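Long-range contact in alanine racemase (PDB 3HUR), which belongs to the alanine racemase family, pairing an N-terminal TIM-barrel domain with a mainly beta C-terminal domain: residues 165-170 with 181-186. Numbering follows the deposited sequence.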
# COMPACT_ATOMS: atom_id res chain seq x y z
N HIS A 165 -14.53 23.45 -24.29
CA HIS A 165 -15.27 22.96 -23.10
C HIS A 165 -14.85 23.77 -21.91
O HIS A 165 -13.75 24.37 -21.90
CB HIS A 165 -14.91 21.51 -22.78
CG HIS A 165 -13.50 21.38 -22.31
ND1 HIS A 165 -13.18 21.15 -20.99
CD2 HIS A 165 -12.32 21.57 -22.96
CE1 HIS A 165 -11.86 21.16 -20.86
NE2 HIS A 165 -11.32 21.42 -22.04
N PHE A 166 -15.68 23.68 -20.89
CA PHE A 166 -15.57 24.46 -19.68
C PHE A 166 -14.91 23.64 -18.59
O PHE A 166 -15.42 22.62 -18.20
CB PHE A 166 -16.99 24.94 -19.27
CG PHE A 166 -17.63 25.82 -20.31
CD1 PHE A 166 -17.31 27.18 -20.39
CD2 PHE A 166 -18.50 25.31 -21.25
CE1 PHE A 166 -17.85 28.00 -21.41
CE2 PHE A 166 -19.05 26.13 -22.24
CZ PHE A 166 -18.73 27.48 -22.30
N ALA A 167 -13.78 24.11 -18.09
CA ALA A 167 -13.06 23.46 -17.02
C ALA A 167 -13.77 23.42 -15.69
O ALA A 167 -13.55 22.51 -14.90
CB ALA A 167 -11.73 24.11 -16.84
N THR A 168 -14.62 24.39 -15.38
CA THR A 168 -15.09 24.47 -14.02
C THR A 168 -16.58 24.21 -13.90
O THR A 168 -17.22 24.55 -12.89
CB THR A 168 -14.69 25.81 -13.38
OG1 THR A 168 -15.24 26.87 -14.15
CG2 THR A 168 -13.12 25.94 -13.32
N ALA A 169 -17.14 23.55 -14.90
CA ALA A 169 -18.53 23.14 -14.82
C ALA A 169 -18.75 22.08 -13.72
O ALA A 169 -19.82 22.03 -13.14
CB ALA A 169 -19.01 22.62 -16.19
N ASP A 170 -17.73 21.25 -13.44
CA ASP A 170 -17.79 20.17 -12.42
C ASP A 170 -17.29 20.58 -11.02
O ASP A 170 -17.28 19.74 -10.10
CB ASP A 170 -16.99 18.93 -12.87
CG ASP A 170 -15.46 19.16 -12.89
OD1 ASP A 170 -14.98 20.31 -12.74
OD2 ASP A 170 -14.71 18.17 -13.09
N GLU A 181 -18.02 32.04 -16.42
CA GLU A 181 -18.49 33.20 -17.20
C GLU A 181 -17.38 33.68 -18.08
O GLU A 181 -17.61 33.99 -19.25
CB GLU A 181 -18.99 34.38 -16.32
CG GLU A 181 -20.32 34.10 -15.58
CD GLU A 181 -21.44 33.67 -16.51
OE1 GLU A 181 -22.18 32.72 -16.16
OE2 GLU A 181 -21.56 34.28 -17.60
N GLU A 182 -16.17 33.73 -17.55
CA GLU A 182 -15.03 34.22 -18.31
C GLU A 182 -14.84 33.39 -19.57
O GLU A 182 -14.69 33.93 -20.67
CB GLU A 182 -13.77 34.19 -17.46
CG GLU A 182 -12.55 34.75 -18.11
CD GLU A 182 -11.31 34.73 -17.18
OE1 GLU A 182 -11.47 34.61 -15.93
OE2 GLU A 182 -10.18 34.84 -17.71
N GLN A 183 -14.90 32.06 -19.42
CA GLN A 183 -14.75 31.18 -20.57
C GLN A 183 -15.87 31.40 -21.59
O GLN A 183 -15.62 31.46 -22.81
CB GLN A 183 -14.72 29.71 -20.12
CG GLN A 183 -13.44 29.28 -19.38
CD GLN A 183 -13.24 27.76 -19.35
OE1 GLN A 183 -13.90 27.03 -18.60
NE2 GLN A 183 -12.34 27.29 -20.18
N LEU A 184 -17.10 31.50 -21.12
CA LEU A 184 -18.22 31.77 -22.02
C LEU A 184 -18.06 33.14 -22.74
O LEU A 184 -18.42 33.27 -23.91
CB LEU A 184 -19.52 31.73 -21.23
CG LEU A 184 -20.82 31.78 -22.02
CD1 LEU A 184 -20.83 30.69 -23.11
CD2 LEU A 184 -22.02 31.67 -21.05
N ARG A 185 -17.49 34.13 -22.05
CA ARG A 185 -17.20 35.41 -22.70
C ARG A 185 -16.23 35.15 -23.87
O ARG A 185 -16.54 35.47 -25.03
CB ARG A 185 -16.74 36.49 -21.67
CG ARG A 185 -15.79 37.67 -22.12
CD ARG A 185 -16.40 39.02 -21.77
NE ARG A 185 -15.60 39.98 -20.98
CZ ARG A 185 -15.22 41.22 -21.37
NH1 ARG A 185 -15.46 41.70 -22.59
NH2 ARG A 185 -14.54 41.98 -20.51
N ARG A 186 -15.11 34.49 -23.57
CA ARG A 186 -14.12 34.21 -24.61
C ARG A 186 -14.69 33.42 -25.80
O ARG A 186 -14.40 33.75 -26.95
CB ARG A 186 -12.92 33.48 -24.03
CG ARG A 186 -11.83 34.41 -23.47
CD ARG A 186 -11.38 33.83 -22.12
NE ARG A 186 -10.22 34.51 -21.52
CZ ARG A 186 -9.51 34.03 -20.50
NH1 ARG A 186 -9.81 32.85 -19.93
NH2 ARG A 186 -8.49 34.73 -20.03
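F166 and Q183 bring the loop 165-170 and the helical segment 181-186 to their nearest backbone approach, with CA atoms 6.8 Å apart. Residues 165-170 form no regular helix or strand, whereas 181-186 keeps helical torsions throughout and lies within helix 174-191. Contact is concentrated on F166 and Q183, which account for most of the 211 Å² buried between the segments.

The polar link is a side-chain-to-backbone hydrogen bond: A167 N donates to Q183 OE1 at 3.0 Å. Its N-H...O angle of 139° shows a clearly bent bond, yet the donor lies in the carbonyl plane and meets a lone pair. Q183 CG stands anti to its carbonyl carbon (chi1 -71°), and the chain beyond it is extended, which carries the amide across to the loop backbone. The amide nitrogen, NE2, makes only a weak hydrogen bond to T131 O, so the bond through OE1 is the firmer of the two.

F166 passes Q183 in the opposite direction, its ring 85° from the amide plane. The helix meets the ring at its edge: F166 CD1 lies 3.6 Å from Q183 CB, and F166 CE1 lies 3.6 Å from L184 N. Farther along, F166 CZ touches L184 CD1 at 3.9 Å, an apolar contact. The F166 ring also stacks with the ring of F180, one turn before L184 on helix 174-191, while T168 OG1 is hydrogen-bonded to S176 O.

These contacts fold the loop after strand 157-163 back against the following helix, within a beta-alpha unit of the TIM barrel characteristic of the alanine racemase N-terminal domain.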